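Local coordinates for putative uncharacterized protein (Rhodobacter sphaeroides 2.4.1, PDB 3FAC) that is of unknown function but belongs to the zinc-binding Gfa family and is therefore possibly a carbon-sulfur lyase, at residues 12-17 with 93-98; 35-40 with 101-106; 53-58 with 76-81. One frame throughout, in Å; residues are numbered along the deposited sequence.

Interaction 1: 12-17 with 93-98; sequences IEVELL and AILEGV
I12, V14 and L16 turn their side chains toward I94 and L95, closing a buried apolar contact between strand 11-14 and the loop that follows strand 87-91. Strand 11-14 is the central strand of the three-stranded antiparallel sheet in this beta-tent fold of the CENP-V/GFA family, so the loop is laid against one of the two sheets. L95 supplies the largest share of the buried surface. Its CB does not point straight at the strand, but with CG anti to the carbonyl carbon (chi1 -57°) the end of the chain swings nearer. At CG the chain forks: CD1 reaches L16 CD1 at 4.3 Å, while CD2 rests on V14 CG1 at 4.1 Å, the leucine lying roughly at a right angle to the valine. Thus one isobutyl group bridges two residues on the same side of segment 12-17. V90 and F20 also touch L95, and A41 and A39 lie against V14 and L16, so strands 87-91 and 38-42 share this apolar layer. The backbone just beyond L95 is shaped by a type II turn from L95 to V98, with V98 N bonded to L95 O at 3.1 Å. Positive phi at G97 (82°) suits the turn. Towards the start of the strand, I12 and I94 cross nearly at right angles. In both, CG1 lies between the backbone N and the carbonyl carbon, and the closest approach is between their terminal methyls, I12 CD1 to I94 CD1, 3.6 Å.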
loop_
_atom_site.group_PDB
_atom_site.type_symbol
_atom_site.label_atom_id
_atom_site.label_comp_id
_atom_site.label_asym_id
_atom_site.label_seq_id
_atom_site.Cartn_x
_atom_site.Cartn_y
_atom_site.Cartn_z
ATOM N N ILE A 12 -4.967 3.825 8.410
ATOM C CA ILE A 12 -3.678 3.374 8.895
ATOM C C ILE A 12 -2.870 4.560 9.411
ATOM O O ILE A 12 -3.242 5.720 9.212
ATOM C CB ILE A 12 -2.876 2.659 7.787
ATOM C CG1 ILE A 12 -2.664 3.597 6.600
ATOM C CG2 ILE A 12 -3.610 1.405 7.341
ATOM C CD1 ILE A 12 -1.740 3.035 5.538
ATOM N N GLU A 13 -1.771 4.250 10.089
ATOM C CA GLU A 13 -0.866 5.251 10.643
ATOM C C GLU A 13 0.510 4.732 10.249
ATOM O O GLU A 13 1.023 3.802 10.871
ATOM C CB GLU A 13 -1.010 5.287 12.167
ATOM C CG GLU A 13 -0.806 6.652 12.803
ATOM C CD GLU A 13 0.644 7.078 12.859
ATOM O OE1 GLU A 13 1.294 7.141 11.793
ATOM O OE2 GLU A 13 1.132 7.357 13.977
ATOM N N VAL A 14 1.107 5.314 9.213
ATOM C CA VAL A 14 2.405 4.833 8.749
ATOM C C VAL A 14 3.506 5.873 8.563
ATOM O O VAL A 14 3.250 7.020 8.201
ATOM C CB VAL A 14 2.243 4.051 7.417
ATOM C CG1 VAL A 14 1.677 4.959 6.344
ATOM C CG2 VAL A 14 3.572 3.474 6.980
ATOM N N GLU A 15 4.738 5.449 8.826
ATOM C CA GLU A 15 5.916 6.294 8.672
ATOM C C GLU A 15 6.709 5.716 7.509
ATOM O O GLU A 15 7.146 4.565 7.565
ATOM C CB GLU A 15 6.776 6.260 9.937
ATOM C CG GLU A 15 6.095 6.788 11.190
ATOM C CD GLU A 15 5.690 8.245 11.069
ATOM O OE1 GLU A 15 6.548 9.065 10.676
ATOM O OE2 GLU A 15 4.519 8.572 11.373
ATOM N N LEU A 16 6.889 6.506 6.455
ATOM C CA LEU A 16 7.622 6.046 5.282
ATOM C C LEU A 16 9.112 5.936 5.544
ATOM O O LEU A 16 9.714 6.825 6.140
ATOM C CB LEU A 16 7.389 6.993 4.104
ATOM C CG LEU A 16 5.935 7.216 3.690
ATOM C CD1 LEU A 16 5.898 8.190 2.523
ATOM C CD2 LEU A 16 5.289 5.888 3.314
ATOM N N LEU A 17 9.704 4.842 5.081
ATOM C CA LEU A 17 11.129 4.614 5.256
ATOM C C LEU A 17 11.961 5.732 4.644
ATOM O O LEU A 17 12.730 6.393 5.340
ATOM C CB LEU A 17 11.536 3.286 4.618
ATOM C CG LEU A 17 13.041 3.000 4.602
ATOM C CD1 LEU A 17 13.573 2.930 6.028
ATOM C CD2 LEU A 17 13.303 1.696 3.868
ATOM N N ALA A 93 -1.621 7.019 -2.827
ATOM C CA ALA A 93 -2.864 7.747 -3.031
ATOM C C ALA A 93 -3.794 7.764 -1.822
ATOM O O ALA A 93 -4.708 8.583 -1.758
ATOM C CB ALA A 93 -3.593 7.191 -4.239
ATOM N N ILE A 94 -3.588 6.869 -0.865
ATOM C CA ILE A 94 -4.450 6.878 0.314
ATOM C C ILE A 94 -3.893 7.829 1.380
ATOM O O ILE A 94 -4.606 8.232 2.301
ATOM C CB ILE A 94 -4.628 5.457 0.941
ATOM C CG1 ILE A 94 -3.321 4.975 1.570
ATOM C CG2 ILE A 94 -5.100 4.475 -0.120
ATOM C CD1 ILE A 94 -3.500 3.755 2.461
ATOM N N LEU A 95 -2.618 8.185 1.247
ATOM C CA LEU A 95 -1.963 9.090 2.191
ATOM C C LEU A 95 -2.585 10.482 2.121
ATOM O O LEU A 95 -2.684 11.076 1.046
ATOM C CB LEU A 95 -0.462 9.177 1.885
ATOM C CG LEU A 95 0.313 7.854 1.891
ATOM C CD1 LEU A 95 1.756 8.132 1.537
ATOM C CD2 LEU A 95 0.214 7.179 3.256
ATOM N N GLU A 96 -2.999 10.991 3.278
ATOM C CA GLU A 96 -3.634 12.299 3.382
ATOM C C GLU A 96 -2.772 13.412 2.802
ATOM O O GLU A 96 -1.594 13.537 3.136
ATOM C CB GLU A 96 -3.969 12.600 4.848
ATOM C CG GLU A 96 -4.569 13.979 5.101
ATOM C CD GLU A 96 -5.281 14.076 6.444
ATOM O OE1 GLU A 96 -6.432 13.591 6.542
ATOM O OE2 GLU A 96 -4.695 14.630 7.402
ATOM N N GLY A 97 -3.374 14.208 1.919
ATOM C CA GLY A 97 -2.671 15.316 1.298
ATOM C C GLY A 97 -1.796 14.937 0.117
ATOM O O GLY A 97 -1.005 15.755 -0.359
ATOM N N VAL A 98 -1.935 13.709 -0.367
ATOM C CA VAL A 98 -1.123 13.259 -1.492
ATOM C C VAL A 98 -1.915 12.967 -2.756
ATOM O O VAL A 98 -2.730 12.045 -2.793
ATOM C CB VAL A 98 -0.322 11.980 -1.141
ATOM C CG1 VAL A 98 0.512 11.544 -2.337
ATOM C CG2 VAL A 98 0.571 12.237 0.063
#

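Interaction 2: 35-40 with 101-106; sequences GAIAAT and RDLGEV
I37 meets segment 101-106 through two of its residues, L103 and V106, one for each branch of its side chain. R101 to L103 close a 3-10 segment, from which L103 is the first to make contact: its CB faces I37, and its CD1 comes to I37 CG2 at 4.3 Å, a looser touch near the edge of the interface. The chain then leaves the 3-10 turn at G104, where N is bonded to R101 O at 3.0 Å and phi is positive (63°). This loop belongs to the C-terminal part of the beta-tent domain and packs beside I37, just ahead of the edge strand 38-42 of the five-stranded sheet; I37 itself is backbone-bonded to V92. E105 follows with its CB directed away from segment 35-40, and its carboxylate bends back to its own chain, OE2 receiving a weak bond from V106 N at 2.9 Å with an N-H...O angle of 127°. V106 makes the tighter half of the contact. It meets I37 tip to tip, CG2 lying 3.6 Å from I37 CD1 and 4.1 Å from I37 CG1. The extended ethyl arm of I37 (chi2 178°) carries CD1 to that methyl, and R25 touches both side chains.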
loop_
_atom_site.group_PDB
_atom_site.type_symbol
_atom_site.label_atom_id
_atom_site.label_comp_id
_atom_site.label_asym_id
_atom_site.label_seq_id
_atom_site.Cartn_x
_atom_site.Cartn_y
_atom_site.Cartn_z
ATOM N N GLY A 35 -2.301 -1.248 -10.138
ATOM C CA GLY A 35 -2.095 0.047 -10.763
ATOM C C GLY A 35 -1.604 1.152 -9.845
ATOM O O GLY A 35 -1.324 2.265 -10.297
ATOM N N ALA A 36 -1.477 0.850 -8.557
ATOM C CA ALA A 36 -1.042 1.842 -7.584
ATOM C C ALA A 36 0.462 2.093 -7.541
ATOM O O ALA A 36 1.256 1.296 -8.032
ATOM C CB ALA A 36 -1.534 1.444 -6.199
ATOM N N ILE A 37 0.831 3.225 -6.952
ATOM C CA ILE A 37 2.226 3.620 -6.779
ATOM C C ILE A 37 2.523 3.380 -5.303
ATOM O O ILE A 37 1.832 3.916 -4.434
ATOM C CB ILE A 37 2.434 5.118 -7.103
ATOM C CG1 ILE A 37 2.214 5.361 -8.598
ATOM C CG2 ILE A 37 3.826 5.552 -6.700
ATOM C CD1 ILE A 37 2.349 6.812 -9.026
ATOM N N ALA A 38 3.539 2.574 -5.012
ATOM C CA ALA A 38 3.871 2.270 -3.628
ATOM C C ALA A 38 5.146 2.929 -3.104
ATOM O O ALA A 38 5.962 3.449 -3.869
ATOM C CB ALA A 38 3.959 0.759 -3.444
ATOM N N ALA A 39 5.286 2.899 -1.782
ATOM C CA ALA A 39 6.437 3.446 -1.068
ATOM C C ALA A 39 6.663 2.513 0.119
ATOM O O ALA A 39 5.704 2.023 0.709
ATOM C CB ALA A 39 6.140 4.854 -0.587
ATOM N N THR A 40 7.922 2.268 0.467
ATOM C CA THR A 40 8.252 1.354 1.560
ATOM C C THR A 40 7.987 1.878 2.975
ATOM O O THR A 40 7.811 3.075 3.187
ATOM C CB THR A 40 9.735 0.916 1.466
ATOM O OG1 THR A 40 9.973 0.316 0.188
ATOM C CG2 THR A 40 10.072 -0.096 2.549
ATOM N N ARG A 101 -0.813 12.426 -8.931
ATOM C CA ARG A 101 -0.438 13.189 -10.116
ATOM C C ARG A 101 0.787 14.070 -9.849
ATOM O O ARG A 101 1.678 14.180 -10.690
ATOM C CB ARG A 101 -1.607 14.072 -10.566
ATOM C CG ARG A 101 -1.277 15.014 -11.717
ATOM C CD ARG A 101 -1.945 16.361 -11.510
ATOM N NE ARG A 101 -3.403 16.295 -11.592
ATOM C CZ ARG A 101 -4.092 16.370 -12.727
ATOM N NH1 ARG A 101 -3.457 16.514 -13.884
ATOM N NH2 ARG A 101 -5.417 16.308 -12.704
ATOM N N ASP A 102 0.824 14.689 -8.672
ATOM C CA ASP A 102 1.923 15.574 -8.309
ATOM C C ASP A 102 3.283 14.889 -8.219
ATOM O O ASP A 102 4.309 15.561 -8.134
ATOM C CB ASP A 102 1.611 16.286 -6.988
ATOM C CG ASP A 102 0.368 17.150 -7.075
ATOM O OD1 ASP A 102 0.280 17.966 -8.017
ATOM O OD2 ASP A 102 -0.521 17.023 -6.206
ATOM N N LEU A 103 3.300 13.561 -8.235
ATOM C CA LEU A 103 4.566 12.838 -8.171
ATOM C C LEU A 103 5.207 12.755 -9.554
ATOM O O LEU A 103 6.369 12.372 -9.686
ATOM C CB LEU A 103 4.359 11.422 -7.621
ATOM C CG LEU A 103 4.036 11.241 -6.132
ATOM C CD1 LEU A 103 3.847 9.762 -5.822
ATOM C CD2 LEU A 103 5.163 11.811 -5.289
ATOM N N GLY A 104 4.445 13.124 -10.581
ATOM C CA GLY A 104 4.957 13.070 -11.937
ATOM C C GLY A 104 5.283 11.643 -12.341
ATOM O O GLY A 104 4.858 10.695 -11.678
ATOM N N GLU A 105 6.034 11.483 -13.425
ATOM C CA GLU A 105 6.409 10.155 -13.893
ATOM C C GLU A 105 7.129 9.381 -12.792
ATOM O O GLU A 105 7.850 9.960 -11.982
ATOM C CB GLU A 105 7.313 10.265 -15.125
ATOM C CG GLU A 105 7.966 8.952 -15.557
ATOM C CD GLU A 105 6.968 7.915 -16.049
ATOM O OE1 GLU A 105 6.315 8.159 -17.090
ATOM O OE2 GLU A 105 6.837 6.853 -15.400
ATOM N N VAL A 106 6.910 8.071 -12.762
ATOM C CA VAL A 106 7.540 7.198 -11.778
ATOM C C VAL A 106 7.876 5.874 -12.451
ATOM O O VAL A 106 7.083 5.340 -13.223
ATOM C CB VAL A 106 6.617 6.930 -10.569
ATOM C CG1 VAL A 106 6.392 8.219 -9.795
ATOM C CG2 VAL A 106 5.293 6.353 -11.037
#

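Interaction 3: 53-58 with 76-81; sequences ENLTLY and YTHHQR
L55 reaches from strand 55-58 to T77 and H78 of strand 76-80, and its two methyls carry the whole contact. CD2 settles against the threonine, 3.8 Å from T77 OG1 and 4.1 Å from T77 CG2, the two side chains meeting at a slant. CD1 comes up to the edge of the H78 ring, near its plane, at 4.1 Å from H78 CE1. Three neighbours fix that imidazole: T77 OG1 and H78 ND1 are hydrogen-bonded at 2.9 Å, W68 stacks on the ring, and Y88 meets it edge to face. With OG1 of T77 between its backbone N and carbonyl carbon (chi1 54°), the hydroxyl can serve H78 while it also lies against the leucine. This end is compact and largely buried. Towards Y58 and Q80 the contact opens out: L57 and Y58 are exposed and bring nothing to segment 76-81, and the side chains of L57 and Q80 lie on W68 and K66 of the intervening strand instead. On the far side of segment 76-81 from L55, Y76 OH is hydrogen-bonded to H79 ND1 at 2.7 Å. The two segments exchange no backbone bonds, because strand 66-70 runs antiparallel between them; L55 reaches past it to the next strand but one. Such second-neighbour packing over one face joins an outermost strand to the middle of the five-stranded antiparallel sheet of the beta-tent fold.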
loop_
_atom_site.group_PDB
_atom_site.type_symbol
_atom_site.label_atom_id
_atom_site.label_comp_id
_atom_site.label_asym_id
_atom_site.label_seq_id
_atom_site.Cartn_x
_atom_site.Cartn_y
_atom_site.Cartn_z
ATOM N N GLU A 53 -11.249 -5.124 10.528
ATOM C CA GLU A 53 -12.241 -6.143 10.208
ATOM C C GLU A 53 -12.835 -5.982 8.811
ATOM O O GLU A 53 -13.501 -6.888 8.309
ATOM C CB GLU A 53 -13.383 -6.110 11.225
ATOM C CG GLU A 53 -14.334 -4.933 11.041
ATOM C CD GLU A 53 -13.904 -3.689 11.797
ATOM O OE1 GLU A 53 -12.682 -3.473 11.969
ATOM O OE2 GLU A 53 -14.797 -2.917 12.208
ATOM N N ASN A 54 -12.595 -4.834 8.187
ATOM C CA ASN A 54 -13.136 -4.557 6.860
ATOM C C ASN A 54 -12.110 -4.747 5.748
ATOM O O ASN A 54 -12.384 -4.455 4.585
ATOM C CB ASN A 54 -13.697 -3.133 6.825
ATOM C CG ASN A 54 -14.679 -2.918 5.694
ATOM O OD1 ASN A 54 -14.315 -2.456 4.614
ATOM N ND2 ASN A 54 -15.939 -3.264 5.937
ATOM N N LEU A 55 -10.929 -5.241 6.107
ATOM C CA LEU A 55 -9.878 -5.474 5.125
ATOM C C LEU A 55 -9.843 -6.915 4.642
ATOM O O LEU A 55 -10.113 -7.841 5.400
ATOM C CB LEU A 55 -8.512 -5.108 5.705
ATOM C CG LEU A 55 -8.104 -3.634 5.656
ATOM C CD1 LEU A 55 -6.748 -3.472 6.337
ATOM C CD2 LEU A 55 -8.039 -3.154 4.202
ATOM N N THR A 56 -9.509 -7.098 3.368
ATOM C CA THR A 56 -9.420 -8.430 2.792
ATOM C C THR A 56 -7.971 -8.793 2.510
ATOM O O THR A 56 -7.186 -7.970 2.031
ATOM C CB THR A 56 -10.221 -8.540 1.489
ATOM O OG1 THR A 56 -11.610 -8.316 1.765
ATOM C CG2 THR A 56 -10.047 -9.930 0.880
ATOM N N LEU A 57 -7.621 -10.033 2.815
ATOM C CA LEU A 57 -6.269 -10.524 2.609
ATOM C C LEU A 57 -6.196 -11.360 1.344
ATOM O O LEU A 57 -7.033 -12.234 1.112
ATOM C CB LEU A 57 -5.838 -11.368 3.809
ATOM C CG LEU A 57 -4.561 -12.191 3.661
ATOM C CD1 LEU A 57 -3.359 -11.267 3.455
ATOM C CD2 LEU A 57 -4.380 -13.040 4.900
ATOM N N TYR A 58 -5.191 -11.087 0.525
ATOM C CA TYR A 58 -5.006 -11.833 -0.705
ATOM C C TYR A 58 -3.576 -12.332 -0.820
ATOM O O TYR A 58 -2.626 -11.559 -0.702
ATOM C CB TYR A 58 -5.332 -10.969 -1.917
ATOM C CG TYR A 58 -5.154 -11.709 -3.222
ATOM C CD1 TYR A 58 -5.899 -12.856 -3.501
ATOM C CD2 TYR A 58 -4.250 -11.262 -4.182
ATOM C CE1 TYR A 58 -5.749 -13.537 -4.708
ATOM C CE2 TYR A 58 -4.093 -11.934 -5.392
ATOM C CZ TYR A 58 -4.846 -13.070 -5.646
ATOM O OH TYR A 58 -4.699 -13.733 -6.842
ATOM N N TYR A 76 -6.875 -0.653 -2.484
ATOM C CA TYR A 76 -5.667 -1.283 -1.962
ATOM C C TYR A 76 -4.960 -0.336 -0.987
ATOM O O TYR A 76 -4.525 0.749 -1.373
ATOM C CB TYR A 76 -4.744 -1.631 -3.138
ATOM C CG TYR A 76 -3.260 -1.543 -2.856
ATOM C CD1 TYR A 76 -2.644 -2.403 -1.942
ATOM C CD2 TYR A 76 -2.461 -0.631 -3.547
ATOM C CE1 TYR A 76 -1.264 -2.358 -1.730
ATOM C CE2 TYR A 76 -1.083 -0.577 -3.345
ATOM C CZ TYR A 76 -0.490 -1.445 -2.439
ATOM O OH TYR A 76 0.878 -1.412 -2.263
ATOM N N THR A 77 -4.848 -0.750 0.271
ATOM C CA THR A 77 -4.196 0.068 1.291
ATOM C C THR A 77 -2.691 -0.176 1.368
ATOM O O THR A 77 -1.889 0.721 1.090
ATOM C CB THR A 77 -4.793 -0.196 2.700
ATOM O OG1 THR A 77 -4.742 -1.599 2.985
ATOM C CG2 THR A 77 -6.237 0.277 2.778
ATOM N N HIS A 78 -2.312 -1.391 1.749
ATOM C CA HIS A 78 -0.905 -1.752 1.890
ATOM C C HIS A 78 -0.704 -3.255 1.717
ATOM O O HIS A 78 -1.669 -4.012 1.624
ATOM C CB HIS A 78 -0.405 -1.348 3.277
ATOM C CG HIS A 78 -1.064 -2.100 4.393
ATOM N ND1 HIS A 78 -2.412 -2.003 4.663
ATOM C CD2 HIS A 78 -0.566 -2.988 5.286
ATOM C CE1 HIS A 78 -2.716 -2.796 5.673
ATOM N NE2 HIS A 78 -1.614 -3.407 6.070
ATOM N N HIS A 79 0.557 -3.678 1.688
ATOM C CA HIS A 79 0.889 -5.092 1.550
ATOM C C HIS A 79 2.277 -5.387 2.099
ATOM O O HIS A 79 3.128 -4.504 2.174
ATOM C CB HIS A 79 0.837 -5.525 0.082
ATOM C CG HIS A 79 1.938 -4.955 -0.756
ATOM N ND1 HIS A 79 1.934 -3.654 -1.207
ATOM C CD2 HIS A 79 3.083 -5.512 -1.220
ATOM C CE1 HIS A 79 3.027 -3.434 -1.917
ATOM N NE2 HIS A 79 3.741 -4.545 -1.938
ATOM N N GLN A 80 2.497 -6.637 2.486
ATOM C CA GLN A 80 3.788 -7.052 3.011
ATOM C C GLN A 80 4.599 -7.639 1.863
ATOM O O GLN A 80 4.394 -8.788 1.475
ATOM C CB GLN A 80 3.608 -8.098 4.113
ATOM C CG GLN A 80 4.916 -8.591 4.714
ATOM C CD GLN A 80 4.705 -9.636 5.793
ATOM O OE1 GLN A 80 4.069 -9.369 6.815
ATOM N NE2 GLN A 80 5.237 -10.834 5.569
ATOM N N ARG A 81 5.510 -6.833 1.324
ATOM C CA ARG A 81 6.363 -7.239 0.214
ATOM C C ARG A 81 6.816 -8.692 0.300
ATOM O O ARG A 81 6.929 -9.267 1.389
ATOM C CB ARG A 81 7.601 -6.344 0.140
ATOM C CG ARG A 81 7.315 -4.892 -0.182
ATOM C CD ARG A 81 8.611 -4.129 -0.422
ATOM N NE ARG A 81 8.374 -2.735 -0.780
ATOM C CZ ARG A 81 7.688 -2.338 -1.850
ATOM N NH1 ARG A 81 7.163 -3.233 -2.679
ATOM N NH2 ARG A 81 7.531 -1.043 -2.094
#

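Along the chain the order is 12-17, 35-40, 53-58, 76-81, 93-98, 101-106. Interactions 1 and 2 therefore cross, while both segments of interaction 3 fall between the two halves of each. Their centres lie about 12 Å (1 and 2), 15 Å (1 and 3) and 18 Å (2 and 3) apart. Interaction 1 starts from the three-stranded sheet; interactions 2 and 3 both reach the five-stranded one, on opposite sides of the chain's centre. L17 N to T40 O (3.2 Å, a probable hydrogen bond) links 1 with 2, and A36 CB touches Y76 CD2 at 3.5 Å. The loop after strand 87-91 packs on strand 11-14 and on I37, just before strand 38-42, bridging the two sheets.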